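Local coordinates for dnab-like replicative helicase (Bacillus phage SPP1, PDB 3BH0), which probably hydrolyses ATP to unwind double-stranded DNA 5'-3', the chain here being the ATPase domain of a DnaB-family replicative helicase, at residues N277-I282 and G303-L308. Residues are numbered along the deposited sequence; the frame is centred on the assembly and turned at random.
Sequences NIVEVI and GNFVNL
At the side of the ATPase-domain sheet that ends in strand 304-307, Ile278 and Val279 of one strand meet Leu308 and Phe305 across an intervening strand. Val279 and Phe305 meet on the face that also carries helix 81-93. Phe305 CE1 approaches Val279 CG2 at 4.1 Å, and it lies equally near Val279 CB. The methyl meets the ring obliquely. Phe305 has CG beside its backbone N, chi1 -63°, and this swings the ring toward Val279. On the opposite face, Ile278 CD1 touches Leu308 CD2 at 3.9 Å. This pair is only partly buried.

Strand 292-299 lies between strands 278-286 and 304-307, and neighbouring strands here run antiparallel. They extend the parallel core of the RecA-type P-loop NTPase fold. The two segments are therefore second neighbours in the sheet. Val279 and Phe305 are 8.4 Å apart at their CA atoms, and the contact between them is made by side chains alone, over the intervening strand. Phe298 of the middle strand touches both residues. Phe305 also packs on Ala83 and Lys87 of helix 81-93, whose first turn belongs to the probable Walker A motif (P-loop). Gly303 and Asn304 form a G1 beta bulge opposite Ile299. Asn304 OD1 accepts a bent 2.7 Å hydrogen bond from Phe305 N and another from Lys87 NZ.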
ATOM      1  N   ASN A 277      18.864  -5.681   8.305  1.00 49.13           N
ATOM      2  CA  ASN A 277      17.962  -4.533   8.277  1.00 47.53           C
ATOM      3  C   ASN A 277      17.567  -4.101   6.858  1.00 46.33           C
ATOM      4  O   ASN A 277      17.253  -2.936   6.615  1.00 46.02           O
ATOM      5  CB  ASN A 277      18.554  -3.364   9.075  1.00 47.98           C
ATOM      6  CG  ASN A 277      18.652  -3.653  10.571  1.00 48.23           C
ATOM      7  OD1 ASN A 277      19.371  -2.966  11.294  1.00 48.90           O
ATOM      8  ND2 ASN A 277      17.922  -4.652  11.040  1.00 48.55           N
ATOM      9  N   ILE A 278      17.581  -5.052   5.926  1.00 45.14           N
ATOM     10  CA  ILE A 278      17.122  -4.803   4.554  1.00 43.83           C
ATOM     11  C   ILE A 278      15.761  -5.470   4.310  1.00 42.83           C
ATOM     12  O   ILE A 278      15.580  -6.657   4.563  1.00 42.59           O
ATOM     13  CB  ILE A 278      18.150  -5.278   3.489  1.00 43.83           C
ATOM     14  CG1 ILE A 278      19.467  -4.476   3.573  1.00 43.83           C
ATOM     15  CG2 ILE A 278      17.546  -5.229   2.090  1.00 43.70           C
ATOM     16  CD1 ILE A 278      19.391  -3.031   3.069  1.00 43.16           C
ATOM     17  N   VAL A 279      14.805  -4.671   3.850  1.00 41.49           N
ATOM     18  CA  VAL A 279      13.563  -5.184   3.335  1.00 40.19           C
ATOM     19  C   VAL A 279      13.643  -5.063   1.825  1.00 39.72           C
ATOM     20  O   VAL A 279      13.796  -3.961   1.293  1.00 39.38           O
ATOM     21  CB  VAL A 279      12.346  -4.401   3.877  1.00 39.84           C
ATOM     22  CG1 VAL A 279      11.079  -4.730   3.078  1.00 39.00           C
ATOM     23  CG2 VAL A 279      12.127  -4.731   5.338  1.00 40.37           C
ATOM     24  N   GLU A 280      13.539  -6.188   1.132  1.00 38.98           N
ATOM     25  CA  GLU A 280      13.426  -6.124  -0.313  1.00 39.06           C
ATOM     26  C   GLU A 280      11.971  -6.156  -0.808  1.00 38.15           C
ATOM     27  O   GLU A 280      11.151  -6.995  -0.393  1.00 37.58           O
ATOM     28  CB  GLU A 280      14.323  -7.148  -1.011  1.00 39.09           C
ATOM     29  CG  GLU A 280      14.090  -8.599  -0.684  1.00 40.32           C
ATOM     30  CD  GLU A 280      15.051  -9.520  -1.448  1.00 41.23           C
ATOM     31  OE1 GLU A 280      16.280  -9.442  -1.231  1.00 41.62           O
ATOM     32  OE2 GLU A 280      14.574 -10.330  -2.279  1.00 45.73           O
ATOM     33  N   VAL A 281      11.663  -5.189  -1.666  1.00 36.99           N
ATOM     34  CA  VAL A 281      10.394  -5.119  -2.344  1.00 36.01           C
ATOM     35  C   VAL A 281      10.536  -5.874  -3.656  1.00 35.67           C
ATOM     36  O   VAL A 281      11.185  -5.406  -4.594  1.00 35.62           O
ATOM     37  CB  VAL A 281       9.971  -3.661  -2.577  1.00 35.91           C
ATOM     38  CG1 VAL A 281       8.627  -3.597  -3.260  1.00 36.34           C
ATOM     39  CG2 VAL A 281       9.917  -2.909  -1.259  1.00 35.63           C
ATOM     40  N   ILE A 282       9.950  -7.063  -3.710  1.00 34.94           N
ATOM     41  CA  ILE A 282       9.997  -7.866  -4.920  1.00 34.74           C
ATOM     42  C   ILE A 282       8.745  -7.613  -5.753  1.00 35.15           C
ATOM     43  O   ILE A 282       7.654  -8.018  -5.358  1.00 35.29           O
ATOM     44  CB  ILE A 282      10.104  -9.383  -4.608  1.00 34.36           C
ATOM     45  CG1 ILE A 282      11.152  -9.634  -3.525  1.00 34.16           C
ATOM     46  CG2 ILE A 282      10.373 -10.180  -5.883  1.00 32.83           C
ATOM     47  CD1 ILE A 282      11.129 -11.059  -2.944  1.00 34.61           C
ATOM     48  N   GLY A 303       9.419   2.236  12.164  1.00 50.12           N
ATOM     49  CA  GLY A 303       8.568   1.786  11.071  1.00 49.00           C
ATOM     50  C   GLY A 303       8.811   2.623   9.833  1.00 48.36           C
ATOM     51  O   GLY A 303       7.882   2.907   9.066  1.00 48.04           O
ATOM     52  N   ASN A 304      10.068   3.021   9.654  1.00 47.74           N
ATOM     53  CA  ASN A 304      10.481   3.830   8.522  1.00 47.29           C
ATOM     54  C   ASN A 304      11.350   3.065   7.535  1.00 46.59           C
ATOM     55  O   ASN A 304      11.972   2.067   7.886  1.00 46.35           O
ATOM     56  CB  ASN A 304      11.229   5.058   9.004  1.00 47.90           C
ATOM     57  CG  ASN A 304      10.999   6.248   8.122  1.00 49.07           C
ATOM     58  OD1 ASN A 304      10.883   6.121   6.903  1.00 50.45           O
ATOM     59  ND2 ASN A 304      10.924   7.425   8.735  1.00 50.69           N
ATOM     60  N   PHE A 305      11.372   3.546   6.295  1.00 45.99           N
ATOM     61  CA  PHE A 305      12.121   2.917   5.219  1.00 45.35           C
ATOM     62  C   PHE A 305      12.976   3.962   4.508  1.00 45.75           C
ATOM     63  O   PHE A 305      12.522   5.095   4.242  1.00 45.86           O
ATOM     64  CB  PHE A 305      11.182   2.251   4.222  1.00 44.78           C
ATOM     65  CG  PHE A 305      10.374   1.128   4.804  1.00 43.97           C
ATOM     66  CD1 PHE A 305      10.703  -0.192   4.524  1.00 42.90           C
ATOM     67  CD2 PHE A 305       9.277   1.389   5.626  1.00 41.67           C
ATOM     68  CE1 PHE A 305       9.950  -1.238   5.061  1.00 42.78           C
ATOM     69  CE2 PHE A 305       8.541   0.362   6.162  1.00 40.84           C
ATOM     70  CZ  PHE A 305       8.867  -0.952   5.877  1.00 41.86           C
ATOM     71  N   VAL A 306      14.213   3.571   4.215  1.00 45.34           N
ATOM     72  CA  VAL A 306      15.188   4.451   3.607  1.00 45.19           C
ATOM     73  C   VAL A 306      15.523   3.927   2.229  1.00 45.47           C
ATOM     74  O   VAL A 306      15.912   2.769   2.068  1.00 44.94           O
ATOM     75  CB  VAL A 306      16.467   4.539   4.453  1.00 45.00           C
ATOM     76  CG1 VAL A 306      17.476   5.513   3.834  1.00 44.34           C
ATOM     77  CG2 VAL A 306      16.121   4.949   5.867  1.00 44.97           C
ATOM     78  N   ASN A 307      15.349   4.798   1.239  1.00 46.24           N
ATOM     79  CA  ASN A 307      15.768   4.535  -0.124  1.00 46.85           C
ATOM     80  C   ASN A 307      17.244   4.243  -0.215  1.00 47.44           C
ATOM     81  O   ASN A 307      18.061   4.897   0.422  1.00 47.28           O
ATOM     82  CB  ASN A 307      15.434   5.729  -1.006  1.00 46.74           C
ATOM     83  CG  ASN A 307      13.983   5.772  -1.376  1.00 46.95           C
ATOM     84  OD1 ASN A 307      13.495   4.911  -2.119  1.00 47.51           O
ATOM     85  ND2 ASN A 307      13.273   6.762  -0.853  1.00 46.41           N
ATOM     86  N   LEU A 308      17.565   3.220  -0.991  1.00 48.50           N
ATOM     87  CA  LEU A 308      18.929   2.905  -1.351  1.00 49.49           C
ATOM     88  C   LEU A 308      19.213   3.457  -2.766  1.00 50.24           C
ATOM     89  O   LEU A 308      18.274   3.708  -3.541  1.00 49.93           O
ATOM     90  CB  LEU A 308      19.129   1.387  -1.276  1.00 49.26           C
ATOM     91  CG  LEU A 308      19.724   0.804   0.015  1.00 49.79           C
ATOM     92  CD1 LEU A 308      19.028   1.268   1.283  1.00 49.14           C
ATOM     93  CD2 LEU A 308      19.774  -0.715  -0.032  1.00 49.89           C
TER